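Local coordinates for alpha-1,3-glucanase (Bacillus circulans, PDB 5ZRU), which hydrolyses alpha-1,3-glucan and is represented here by its catalytic unit, of glycoside hydrolase family 87, at residues Val187-Phe192 and Gly225-Gly230; Ala208-Ala213 and Lys218-Pro223; Trp233-Val238 and Asn243-Met248; Ile257-Pro262 and Gly267-Arg272. All blocks are in the same frame, centred on the assembly; numbering follows the deposited sequence.

Interaction 1: residues Val187-Phe192 and Gly225-Gly230; sequences VSVTDF and GTFHLG. With PE5 (3,6,9,12,15,18,21,24-octaoxahexacosan-1-ol), chain C; SO4 (sulfate ion), chain E.
V189 and T190 each bring one methyl to the same ring carbon, CE1 of F227. They join the 3-10 turn after strand 187-188 to strand 225-229 at one end of the parallel beta-helix, a fold of the pectin lyase-like kind. T190 CG2 comes in at the ring edge, near the ring plane, 4.2 Å from F227 CE1. V189 CG2 slants in instead, at 4.1 Å from that carbon. With V189 CG1 anti to the carbonyl carbon (chi1 -67°), CG2 falls between the backbone N and the carbonyl carbon and meets the ring. Branched residues suit the place because each offers a compact methyl to a wide aromatic. F227 in turn packs against D202, a calcium ligand.

An ST turn helps to fix the 3-10 segment: S188 OG, swung anti to its own N (chi1 171°), accepts from T190 N at 3.2 Å. The same hydroxyl donates to O2 of a sulfate, probably from the crystallisation liquor and also bonded to R182. An alanine here would remove that oxygen, and T190 N and the sulfate would probably both lose a partner, leaving the turn freer to shift. D191, salt-bridged to R182, closes the turn from the other end: S188 N gives a nearly straight bond (169°) to D191 OD2, 3.0 Å away, approaching from above the carboxylate plane.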
loop_
_atom_site.group_PDB
_atom_site.type_symbol
_atom_site.label_atom_id
_atom_site.label_comp_id
_atom_site.label_asym_id
_atom_site.label_seq_id
_atom_site.Cartn_x
_atom_site.Cartn_y
_atom_site.Cartn_z
ATOM N N VAL A 187 8.421 24.209 19.469
ATOM C CA VAL A 187 8.194 23.516 20.728
ATOM C C VAL A 187 8.426 22.045 20.449
ATOM O O VAL A 187 8.157 21.562 19.348
ATOM C CB VAL A 187 6.786 23.747 21.317
ATOM C CG1 VAL A 187 6.546 25.233 21.606
ATOM C CG2 VAL A 187 5.718 23.210 20.391
ATOM N N SER A 188 8.957 21.339 21.437
ATOM C CA SER A 188 9.220 19.912 21.314
ATOM C C SER A 188 8.340 19.149 22.291
ATOM O O SER A 188 8.003 19.655 23.364
ATOM C CB SER A 188 10.694 19.590 21.585
ATOM O OG SER A 188 10.915 18.184 21.668
ATOM N N VAL A 189 7.963 17.926 21.914
ATOM C CA VAL A 189 7.186 17.106 22.841
ATOM C C VAL A 189 7.964 16.852 24.125
ATOM O O VAL A 189 7.367 16.664 25.192
ATOM C CB VAL A 189 6.768 15.780 22.179
ATOM C CG1 VAL A 189 5.776 16.043 21.040
ATOM C CG2 VAL A 189 8.004 15.013 21.700
ATOM N N THR A 190 9.296 16.847 24.060
ATOM C CA THR A 190 10.066 16.629 25.280
ATOM C C THR A 190 10.056 17.853 26.192
ATOM O O THR A 190 10.360 17.719 27.384
ATOM C CB THR A 190 11.507 16.226 24.950
ATOM O OG1 THR A 190 12.142 17.261 24.189
ATOM C CG2 THR A 190 11.534 14.928 24.148
ATOM N N ASP A 191 9.708 19.034 25.669
ATOM C CA ASP A 191 9.500 20.192 26.533
ATOM C C ASP A 191 8.368 19.964 27.519
ATOM O O ASP A 191 8.325 20.620 28.566
ATOM C CB ASP A 191 9.166 21.451 25.723
ATOM C CG ASP A 191 10.283 21.884 24.801
ATOM O OD1 ASP A 191 11.433 21.443 24.984
ATOM O OD2 ASP A 191 9.996 22.692 23.886
ATOM N N PHE A 192 7.439 19.067 27.194
ATOM C CA PHE A 192 6.230 18.860 27.977
ATOM C C PHE A 192 6.200 17.492 28.643
ATOM O O PHE A 192 5.140 17.033 29.080
ATOM C CB PHE A 192 5.005 19.091 27.090
ATOM C CG PHE A 192 4.876 20.517 26.655
ATOM C CD1 PHE A 192 4.182 21.429 27.434
ATOM C CD2 PHE A 192 5.523 20.971 25.519
ATOM C CE1 PHE A 192 4.095 22.755 27.064
ATOM C CE2 PHE A 192 5.441 22.304 25.148
ATOM C CZ PHE A 192 4.733 23.188 25.922
ATOM N N GLY A 225 13.940 9.188 18.489
ATOM C CA GLY A 225 13.607 8.228 19.520
ATOM C C GLY A 225 12.230 7.635 19.303
ATOM O O GLY A 225 11.476 8.030 18.416
ATOM N N THR A 226 11.919 6.658 20.147
ATOM C CA THR A 226 10.620 6.001 20.124
ATOM C C THR A 226 9.737 6.581 21.219
ATOM O O THR A 226 10.120 6.596 22.395
ATOM C CB THR A 226 10.756 4.490 20.309
ATOM O OG1 THR A 226 11.501 3.942 19.215
ATOM C CG2 THR A 226 9.371 3.834 20.355
ATOM N N PHE A 227 8.555 7.052 20.825
ATOM C CA PHE A 227 7.555 7.575 21.740
ATOM C C PHE A 227 6.331 6.675 21.697
ATOM O O PHE A 227 5.958 6.176 20.630
ATOM C CB PHE A 227 7.204 9.007 21.365
ATOM C CG PHE A 227 8.377 9.924 21.450
ATOM C CD1 PHE A 227 8.661 10.596 22.628
ATOM C CD2 PHE A 227 9.240 10.061 20.367
ATOM C CE1 PHE A 227 9.760 11.437 22.712
ATOM C CE2 PHE A 227 10.343 10.881 20.448
ATOM C CZ PHE A 227 10.605 11.574 21.624
ATOM N N HIS A 228 5.717 6.461 22.859
ATOM C CA HIS A 228 4.641 5.491 23.009
ATOM C C HIS A 228 3.341 6.217 23.305
ATOM O O HIS A 228 3.262 7.009 24.255
ATOM C CB HIS A 228 4.968 4.480 24.116
ATOM C CG HIS A 228 6.109 3.570 23.773
ATOM N ND1 HIS A 228 7.423 3.888 24.044
ATOM C CD2 HIS A 228 6.134 2.361 23.162
ATOM C CE1 HIS A 228 8.207 2.907 23.628
ATOM N NE2 HIS A 228 7.448 1.970 23.086
ATOM N N LEU A 229 2.323 5.946 22.497
ATOM C CA LEU A 229 1.032 6.614 22.618
ATOM C C LEU A 229 -0.039 5.559 22.870
ATOM O O LEU A 229 -0.343 4.755 21.982
ATOM C CB LEU A 229 0.720 7.431 21.363
ATOM C CG LEU A 229 1.770 8.453 20.920
ATOM C CD1 LEU A 229 1.218 9.287 19.759
ATOM C CD2 LEU A 229 2.171 9.378 22.058
ATOM N N GLY A 230 -0.607 5.560 24.077
ATOM C CA GLY A 230 -1.547 4.549 24.516
ATOM C C GLY A 230 -2.984 4.755 24.100
ATOM O O GLY A 230 -3.876 4.067 24.607
HETATM C C48 PE5 C . 3.673 -2.670 20.812
HETATM C C50 PE5 C . 3.187 -3.512 19.627
HETATM O O1 PE5 C . 3.479 -4.867 19.846
HETATM C C1 PE5 C . 3.014 -5.740 18.853
HETATM C C2 PE5 C . 3.551 -7.156 19.078
HETATM O O2 PE5 C . 4.943 -7.161 18.934
HETATM C C3 PE5 C . 5.584 -8.362 19.258
HETATM C C4 PE5 C . 7.102 -8.191 19.116
HETATM O O3 PE5 C . 7.416 -7.764 17.817
HETATM C C5 PE5 C . 8.780 -7.647 17.508
HETATM C C6 PE5 C . 9.065 -6.301 16.825
HETATM O O4 PE5 C . 8.908 -6.372 15.430
HETATM C C7 PE5 C . 8.297 -5.263 14.823
HETATM C C8 PE5 C . 9.010 -3.970 15.224
HETATM O O5 PE5 C . 8.200 -2.880 14.917
HETATM C C9 PE5 C . 8.616 -1.661 15.471
HETATM C C10 PE5 C . 9.228 -0.808 14.368
HETATM O O6 PE5 C . 10.510 -0.409 14.751
HETATM C C11 PE5 C . 11.345 -0.034 13.695
HETATM C C12 PE5 C . 12.781 0.096 14.183
HETATM O O7 PE5 C . 13.155 1.424 13.986
HETATM C C13 PE5 C . 14.465 1.612 13.536
HETATM C C14 PE5 C . 14.923 3.003 13.966
HETATM O O8 PE5 C . 14.369 3.276 15.222
HETATM C C15 PE5 C . 14.633 4.552 15.744
HETATM C C16 PE5 C . 15.446 4.414 17.039
HETATM O O52 PE5 C . 14.652 4.690 18.160
HETATM S S SO4 E . 14.853 18.463 21.546
HETATM O O1 SO4 E . 15.813 18.194 20.465
HETATM O O2 SO4 E . 13.491 18.452 21.020
HETATM O O3 SO4 E . 15.138 19.774 22.125
HETATM O O4 SO4 E . 14.981 17.420 22.573
#

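Interaction 2: residues Ala208-Ala213 and Lys218-Pro223; sequences AAVNAA and KILYIP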
loop_
_atom_site.group_PDB
_atom_site.type_symbol
_atom_site.label_atom_id
_atom_site.label_comp_id
_atom_site.label_asym_id
_atom_site.label_seq_id
_atom_site.Cartn_x
_atom_site.Cartn_y
_atom_site.Cartn_z
ATOM N N ALA A 208 -0.283 18.126 25.269
ATOM C CA ALA A 208 0.118 19.428 25.786
ATOM C C ALA A 208 0.959 20.181 24.767
ATOM O O ALA A 208 0.818 21.399 24.612
ATOM C CB ALA A 208 0.890 19.255 27.095
ATOM N N ALA A 209 1.844 19.469 24.063
ATOM C CA ALA A 209 2.704 20.105 23.072
ATOM C C ALA A 209 1.893 20.652 21.904
ATOM O O ALA A 209 2.207 21.725 21.373
ATOM C CB ALA A 209 3.757 19.108 22.584
ATOM N N VAL A 210 0.847 19.929 21.488
ATOM C CA VAL A 210 -0.040 20.436 20.445
ATOM C C VAL A 210 -0.668 21.757 20.878
ATOM O O VAL A 210 -0.664 22.739 20.126
ATOM C CB VAL A 210 -1.115 19.392 20.089
ATOM C CG1 VAL A 210 -2.184 20.029 19.208
ATOM C CG2 VAL A 210 -0.476 18.201 19.372
ATOM N N ASN A 211 -1.231 21.798 22.092
ATOM C CA ASN A 211 -1.853 23.032 22.572
ATOM C C ASN A 211 -0.853 24.181 22.597
ATOM O O ASN A 211 -1.185 25.309 22.222
ATOM C CB ASN A 211 -2.451 22.828 23.964
ATOM C CG ASN A 211 -3.675 21.933 23.949
ATOM O OD1 ASN A 211 -4.322 21.759 22.915
ATOM N ND2 ASN A 211 -4.007 21.368 25.103
ATOM N N ALA A 212 0.377 23.916 23.039
ATOM C CA ALA A 212 1.361 24.993 23.110
ATOM C C ALA A 212 1.781 25.451 21.721
ATOM O O ALA A 212 1.993 26.650 21.496
ATOM C CB ALA A 212 2.575 24.547 23.911
ATOM N N ALA A 213 1.920 24.507 20.783
ATOM C CA ALA A 213 2.260 24.862 19.412
ATOM C C ALA A 213 1.174 25.729 18.797
ATOM O O ALA A 213 1.463 26.744 18.158
ATOM C CB ALA A 213 2.476 23.595 18.577
ATOM N N LYS A 218 4.013 28.025 16.886
ATOM C CA LYS A 218 5.318 27.419 16.660
ATOM C C LYS A 218 5.181 26.027 16.048
ATOM O O LYS A 218 4.163 25.350 16.209
ATOM C CB LYS A 218 6.108 27.330 17.971
ATOM C CG LYS A 218 6.499 28.686 18.544
ATOM C CD LYS A 218 7.252 28.528 19.855
ATOM C CE LYS A 218 7.723 29.881 20.381
ATOM N NZ LYS A 218 8.426 29.739 21.690
ATOM N N ILE A 219 6.236 25.612 15.337
ATOM C CA ILE A 219 6.337 24.230 14.871
ATOM C C ILE A 219 6.361 23.286 16.065
ATOM O O ILE A 219 6.992 23.571 17.090
ATOM C CB ILE A 219 7.604 24.056 14.017
ATOM C CG1 ILE A 219 7.477 24.789 12.685
ATOM C CG2 ILE A 219 7.949 22.577 13.790
ATOM C CD1 ILE A 219 8.811 24.936 11.985
ATOM N N LEU A 220 5.692 22.135 15.931
ATOM C CA LEU A 220 5.798 21.053 16.908
ATOM C C LEU A 220 6.836 20.055 16.407
ATOM O O LEU A 220 6.628 19.391 15.390
ATOM C CB LEU A 220 4.448 20.367 17.135
ATOM C CG LEU A 220 4.463 19.127 18.043
ATOM C CD1 LEU A 220 5.172 19.426 19.351
ATOM C CD2 LEU A 220 3.035 18.613 18.305
ATOM N N TYR A 221 7.943 19.938 17.132
ATOM C CA TYR A 221 9.030 19.030 16.795
ATOM C C TYR A 221 8.956 17.778 17.659
ATOM O O TYR A 221 8.696 17.854 18.864
ATOM C CB TYR A 221 10.377 19.734 17.005
ATOM C CG TYR A 221 11.622 18.906 16.718
ATOM C CD1 TYR A 221 11.925 18.500 15.424
ATOM C CD2 TYR A 221 12.522 18.589 17.738
ATOM C CE1 TYR A 221 13.077 17.775 15.156
ATOM C CE2 TYR A 221 13.684 17.864 17.477
ATOM C CZ TYR A 221 13.948 17.466 16.178
ATOM O OH TYR A 221 15.082 16.771 15.900
ATOM N N ILE A 222 9.174 16.623 17.039
ATOM C CA ILE A 222 9.308 15.361 17.752
ATOM C C ILE A 222 10.740 14.877 17.536
ATOM O O ILE A 222 11.104 14.527 16.405
ATOM C CB ILE A 222 8.292 14.314 17.274
ATOM C CG1 ILE A 222 6.871 14.865 17.381
ATOM C CG2 ILE A 222 8.407 13.031 18.120
ATOM C CD1 ILE A 222 5.832 13.999 16.685
ATOM N N PRO A 223 11.592 14.863 18.571
ATOM C CA PRO A 223 13.007 14.524 18.353
ATOM C C PRO A 223 13.205 13.051 18.053
ATOM O O PRO A 223 12.241 12.278 18.039
ATOM C CB PRO A 223 13.672 14.912 19.679
ATOM C CG PRO A 223 12.589 14.762 20.674
ATOM C CD PRO A 223 11.324 15.220 19.971
#
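This is apolar helix-on-strand packing at one end of the beta-helix, where helix 203-216 lies over the first parallel strands and turns straight back into strand 220-222. The short axes come within 9.1 Å and run at 147°, closer to antiparallel than to perpendicular. L220 carries most of the contact. With CG anti to the backbone N (chi1 174°), its fork spreads under the helix: CD1 touches A209 CB at 3.5 Å, while CD2 meets V210 CG2 at 3.7 Å. Its CB sits 4.0 Å from A213 CB. Alanine suits A209 and A213, one helical turn apart, since a single methyl lets the backbone come near the strand. V210 points its CB away and reaches L220 through CG2, and its side chain also touches I245 of the neighbouring strand. At the turn, K218 N donates to A213 O at 3.1 Å, in the carbonyl plane and on a lone pair, although bent to 137° at the hydrogen. K218's aliphatic chain then leads its amine away from the helix. The chemistry therefore implies that close methyl packing supplies the adhesion, whereas one bent backbone bond ties the strand entry to the last turns of the helix.

Interaction 3: residues Trp233-Val238 and Asn243-Met248; sequences WKIGSV and NNITIM
I235 and I247 reach toward each other tip to tip, their CD1 methyls 3.7 Å apart. Both have CG1 anti to the carbonyl carbon (chi1 -61° for I235, -58° for I247) and both continue extended, so the longer branch of each runs out straight to its terminal CD1 methyl. I235 uses that end twice, since the same CD1 also lies over the centre of the W233 ring, 3.7 Å above its plane. The second branch of I235, CG2, faces I245 CD1 at 4.2 Å, and the two side chains meet at a slant. I245 takes the other choice, with CG1 anti to the backbone N. The contact spans the interior of the parallel beta-helix: strand 233-235 pairs with 269-273 in one face and strand 245-249 with 220-222 and 277-285 in another, their short axes 11.9 Å apart. Beta-branched isoleucine suits such an interior, since one residue presents both a long and a short arm to different neighbours. I247 keeps its short arm for the tryptophan, CG2 lying obliquely 4.3 Å from W233 CH2. The indole also meets F206 of helix 203-216 edge-to-face, and from the same helix V210 and V214 touch I245.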
loop_
_atom_site.group_PDB
_atom_site.type_symbol
_atom_site.label_atom_id
_atom_site.label_comp_id
_atom_site.label_asym_id
_atom_site.label_seq_id
_atom_site.Cartn_x
_atom_site.Cartn_y
_atom_site.Cartn_z
ATOM N N TRP A 233 -4.196 9.645 18.925
ATOM C CA TRP A 233 -3.702 11.012 19.060
ATOM C C TRP A 233 -4.669 11.931 18.320
ATOM O O TRP A 233 -4.712 11.926 17.087
ATOM C CB TRP A 233 -2.280 11.132 18.511
ATOM C CG TRP A 233 -1.633 12.481 18.758
ATOM C CD1 TRP A 233 -2.095 13.483 19.571
ATOM C CD2 TRP A 233 -0.437 12.986 18.144
ATOM N NE1 TRP A 233 -1.248 14.571 19.518
ATOM C CE2 TRP A 233 -0.224 14.291 18.649
ATOM C CE3 TRP A 233 0.484 12.454 17.235
ATOM C CZ2 TRP A 233 0.871 15.066 18.274
ATOM C CZ3 TRP A 233 1.567 13.225 16.856
ATOM C CH2 TRP A 233 1.752 14.521 17.373
ATOM N N LYS A 234 -5.448 12.714 19.069
ATOM C CA LYS A 234 -6.445 13.610 18.491
ATOM C C LYS A 234 -5.867 15.015 18.448
ATOM O O LYS A 234 -5.591 15.614 19.494
ATOM C CB LYS A 234 -7.748 13.576 19.289
ATOM C CG LYS A 234 -8.377 12.194 19.283
ATOM C CD LYS A 234 -9.610 12.109 20.161
ATOM C CE LYS A 234 -10.160 10.682 20.147
ATOM N NZ LYS A 234 -11.571 10.615 20.643
ATOM N N ILE A 235 -5.680 15.530 17.245
ATOM C CA ILE A 235 -5.002 16.797 17.025
ATOM C C ILE A 235 -6.083 17.806 16.667
ATOM O O ILE A 235 -6.525 17.879 15.512
ATOM C CB ILE A 235 -3.924 16.672 15.941
ATOM C CG1 ILE A 235 -2.880 15.643 16.395
ATOM C CG2 ILE A 235 -3.279 18.029 15.650
ATOM C CD1 ILE A 235 -1.769 15.382 15.359
ATOM N N GLY A 236 -6.518 18.575 17.667
ATOM C CA GLY A 236 -7.717 19.381 17.565
ATOM C C GLY A 236 -8.958 18.571 17.913
ATOM O O GLY A 236 -8.917 17.354 18.100
ATOM N N SER A 237 -10.092 19.267 17.989
ATOM C CA SER A 237 -11.371 18.626 18.268
ATOM C C SER A 237 -12.412 19.177 17.307
ATOM O O SER A 237 -12.209 20.218 16.681
ATOM C CB SER A 237 -11.829 18.855 19.717
ATOM O OG SER A 237 -12.229 20.204 19.906
ATOM N N VAL A 238 -13.533 18.461 17.186
ATOM C CA VAL A 238 -14.603 18.944 16.317
ATOM C C VAL A 238 -15.091 20.307 16.790
ATOM O O VAL A 238 -15.306 21.221 15.982
ATOM C CB VAL A 238 -15.752 17.920 16.243
ATOM C CG1 VAL A 238 -16.958 18.524 15.530
ATOM C CG2 VAL A 238 -15.290 16.669 15.516
ATOM N N ASN A 243 -6.486 25.726 13.189
ATOM C CA ASN A 243 -6.312 26.441 11.931
ATOM C C ASN A 243 -5.115 25.885 11.170
ATOM O O ASN A 243 -5.290 25.175 10.179
ATOM C CB ASN A 243 -6.150 27.949 12.178
ATOM C CG ASN A 243 -7.470 28.635 12.539
ATOM O OD1 ASN A 243 -8.518 28.324 11.980
ATOM N ND2 ASN A 243 -7.413 29.579 13.472
ATOM N N ASN A 244 -3.898 26.186 11.619
ATOM C CA ASN A 244 -2.696 25.708 10.951
ATOM C C ASN A 244 -1.768 25.042 11.955
ATOM O O ASN A 244 -1.639 25.502 13.092
ATOM C CB ASN A 244 -1.963 26.862 10.246
ATOM C CG ASN A 244 -2.865 27.624 9.296
ATOM O OD1 ASN A 244 -3.264 27.100 8.256
ATOM N ND2 ASN A 244 -3.180 28.879 9.638
ATOM N N ILE A 245 -1.106 23.969 11.539
ATOM C CA ILE A 245 -0.147 23.328 12.434
ATOM C C ILE A 245 0.903 22.602 11.605
ATOM O O ILE A 245 0.600 22.004 10.568
ATOM C CB ILE A 245 -0.848 22.391 13.449
ATOM C CG1 ILE A 245 0.150 21.923 14.517
ATOM C CG2 ILE A 245 -1.537 21.196 12.751
ATOM C CD1 ILE A 245 -0.506 21.181 15.684
ATOM N N THR A 246 2.152 22.695 12.055
ATOM C CA THR A 246 3.264 21.959 11.475
ATOM C C THR A 246 3.832 21.022 12.527
ATOM O O THR A 246 4.157 21.457 13.638
ATOM C CB THR A 246 4.338 22.916 10.959
ATOM O OG1 THR A 246 3.776 23.711 9.909
ATOM C CG2 THR A 246 5.550 22.140 10.422
ATOM N N ILE A 247 3.929 19.738 12.187
ATOM C CA ILE A 247 4.462 18.715 13.082
ATOM C C ILE A 247 5.558 17.978 12.330
ATOM O O ILE A 247 5.305 17.417 11.258
ATOM C CB ILE A 247 3.378 17.730 13.541
ATOM C CG1 ILE A 247 2.238 18.483 14.245
ATOM C CG2 ILE A 247 4.001 16.610 14.392
ATOM C CD1 ILE A 247 0.967 17.655 14.396
ATOM N N MET A 248 6.771 17.984 12.873
ATOM C CA MET A 248 7.904 17.421 12.155
ATOM C C MET A 248 8.746 16.577 13.097
ATOM O O MET A 248 9.100 17.035 14.187
ATOM C CB MET A 248 8.785 18.518 11.533
ATOM C CG MET A 248 9.859 17.968 10.586
ATOM S SD MET A 248 11.072 19.223 10.092
ATOM C CE MET A 248 12.020 19.368 11.601
#

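Interaction 4: residues Ile257-Pro262 and Gly267-Arg272; sequences IQFTNP and GGISFR
F259 spreads one ring face over the backbone of G267 and G268, just before strand 269-273, inside the parallel beta-helix. G268 N sits over the ring centre, 3.2 Å above its plane, and the carbonyl carbon of G267 lies over the same face nearer the rim. G268 CA adds a CH-pi contact, 3.9 Å from the ring centroid and 23° off its normal. At the ring edge, I269 CG1 touches F259 CZ at 4.1 Å.

Glycine suits both positions. A CB on G267 would stand about 3.3 Å from F259 CB, too tight, while G268's backbone angles would press a CB into the preceding carbonyl O. The ring is carried there by CG lying anti to the carbonyl carbon of F259 (chi1 -69°). With an alanine in its place the aromatic face would be gone, a gap would probably open over the two glycines, and I269 would probably lose a neighbour.

Further out, strand 255-259 is paired with 225-229 and 277-285, and L229 packs on F259. I269 is also packed by W233 and I235. Q258, whose OE1 accepts from N285 ND2, braces the end of the strand: its NE2 donates to F259 O at 2.9 Å, nearly straight at 166°, from above the carbonyl plane yet within its own amide plane.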
loop_
_atom_site.group_PDB
_atom_site.type_symbol
_atom_site.label_atom_id
_atom_site.label_comp_id
_atom_site.label_asym_id
_atom_site.label_seq_id
_atom_site.Cartn_x
_atom_site.Cartn_y
_atom_site.Cartn_z
ATOM N N ILE A 257 6.767 6.747 16.283
ATOM C CA ILE A 257 5.566 6.830 17.102
ATOM C C ILE A 257 4.968 5.431 17.166
ATOM O O ILE A 257 4.556 4.870 16.140
ATOM C CB ILE A 257 4.550 7.843 16.551
ATOM C CG1 ILE A 257 5.098 9.275 16.633
ATOM C CG2 ILE A 257 3.249 7.751 17.348
ATOM C CD1 ILE A 257 4.125 10.331 16.067
ATOM N N GLN A 258 4.922 4.864 18.364
ATOM C CA GLN A 258 4.434 3.505 18.566
ATOM C C GLN A 258 3.115 3.572 19.321
ATOM O O GLN A 258 3.096 3.905 20.511
ATOM C CB GLN A 258 5.444 2.663 19.342
ATOM C CG GLN A 258 4.912 1.262 19.642
ATOM C CD GLN A 258 4.754 0.441 18.383
ATOM O OE1 GLN A 258 5.734 0.179 17.681
ATOM N NE2 GLN A 258 3.514 0.045 18.073
ATOM N N PHE A 259 2.010 3.283 18.638
ATOM C CA PHE A 259 0.741 3.150 19.336
ATOM C C PHE A 259 0.704 1.799 20.035
ATOM O O PHE A 259 1.027 0.775 19.434
ATOM C CB PHE A 259 -0.429 3.310 18.366
ATOM C CG PHE A 259 -0.572 4.717 17.846
ATOM C CD1 PHE A 259 -1.275 5.666 18.577
ATOM C CD2 PHE A 259 0.030 5.100 16.648
ATOM C CE1 PHE A 259 -1.394 6.957 18.118
ATOM C CE2 PHE A 259 -0.088 6.405 16.178
ATOM C CZ PHE A 259 -0.805 7.327 16.905
ATOM N N THR A 260 0.333 1.803 21.319
ATOM C CA THR A 260 0.431 0.607 22.142
ATOM C C THR A 260 -0.906 -0.053 22.435
ATOM O O THR A 260 -0.917 -1.155 23.002
ATOM C CB THR A 260 1.113 0.934 23.481
ATOM O OG1 THR A 260 0.350 1.931 24.175
ATOM C CG2 THR A 260 2.530 1.448 23.249
ATOM N N ASN A 261 -2.020 0.574 22.077
ATOM C CA ASN A 261 -3.337 0.083 22.467
ATOM C C ASN A 261 -3.924 -0.755 21.341
ATOM O O ASN A 261 -4.076 -0.245 20.221
ATOM C CB ASN A 261 -4.250 1.261 22.800
ATOM C CG ASN A 261 -5.500 0.852 23.571
ATOM O OD1 ASN A 261 -6.058 -0.215 23.351
ATOM N ND2 ASN A 261 -5.958 1.729 24.462
ATOM N N PRO A 262 -4.269 -2.024 21.578
ATOM C CA PRO A 262 -4.818 -2.871 20.509
ATOM C C PRO A 262 -6.310 -2.716 20.279
ATOM O O PRO A 262 -6.840 -3.346 19.360
ATOM C CB PRO A 262 -4.501 -4.288 21.014
ATOM C CG PRO A 262 -4.691 -4.150 22.508
ATOM C CD PRO A 262 -4.109 -2.770 22.842
ATOM N N GLY A 267 -5.886 4.068 18.418
ATOM C CA GLY A 267 -4.579 4.433 17.903
ATOM C C GLY A 267 -4.732 5.159 16.586
ATOM O O GLY A 267 -5.840 5.342 16.076
ATOM N N GLY A 268 -3.594 5.563 16.024
ATOM C CA GLY A 268 -3.609 6.407 14.846
ATOM C C GLY A 268 -3.842 7.864 15.211
ATOM O O GLY A 268 -4.032 8.230 16.375
ATOM N N ILE A 269 -3.808 8.713 14.186
ATOM C CA ILE A 269 -3.913 10.162 14.350
ATOM C C ILE A 269 -5.211 10.654 13.726
ATOM O O ILE A 269 -5.493 10.363 12.556
ATOM C CB ILE A 269 -2.704 10.880 13.724
ATOM C CG1 ILE A 269 -1.442 10.568 14.533
ATOM C CG2 ILE A 269 -2.947 12.388 13.670
ATOM C CD1 ILE A 269 -0.149 11.190 13.930
ATOM N N SER A 270 -5.991 11.416 14.494
ATOM C CA SER A 270 -7.198 12.050 13.981
ATOM C C SER A 270 -6.942 13.546 13.896
ATOM O O SER A 270 -6.733 14.197 14.925
ATOM C CB SER A 270 -8.411 11.766 14.875
ATOM O OG SER A 270 -9.493 12.642 14.563
ATOM N N PHE A 271 -6.948 14.086 12.676
ATOM C CA PHE A 271 -6.787 15.522 12.460
ATOM C C PHE A 271 -8.142 16.219 12.496
ATOM O O PHE A 271 -9.094 15.768 11.848
ATOM C CB PHE A 271 -6.136 15.818 11.108
ATOM C CG PHE A 271 -4.694 15.383 10.983
ATOM C CD1 PHE A 271 -3.714 15.884 11.830
ATOM C CD2 PHE A 271 -4.316 14.526 9.956
ATOM C CE1 PHE A 271 -2.389 15.514 11.680
ATOM C CE2 PHE A 271 -2.995 14.142 9.799
ATOM C CZ PHE A 271 -2.029 14.636 10.666
ATOM N N ARG A 272 -8.215 17.333 13.219
ATOM C CA ARG A 272 -9.367 18.240 13.181
ATOM C C ARG A 272 -8.844 19.620 12.788
ATOM O O ARG A 272 -8.741 20.529 13.618
ATOM C CB ARG A 272 -10.111 18.269 14.530
ATOM C CG ARG A 272 -10.653 16.918 14.967
ATOM C CD ARG A 272 -11.745 16.424 14.030
ATOM N NE ARG A 272 -12.285 15.134 14.457
ATOM C CZ ARG A 272 -13.180 14.431 13.767
ATOM N NH1 ARG A 272 -13.636 14.887 12.605
ATOM N NH2 ARG A 272 -13.617 13.268 14.239
#

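The four contacts lie together near one end of the beta-helix. Interaction 2 is nested inside the loop closed by interaction 1, their centres about 9 Å apart, and strands 187-188 and 220-222 bond through V187 O and Y221 N (2.8 Å). The same spacing separates interactions 2 and 3, linked by L220 N to T246 O. Interaction 4 joins interactions 1 and 3: F227 O accepts from Q258 N at 2.8 Å, and I235 N donates to S270 O at 2.9 Å. The F227 side chain is about 5 Å from a bound calcium, and that of I247 about 9 Å from a zinc, probably the one held by D278, H312 and the tag residue H3.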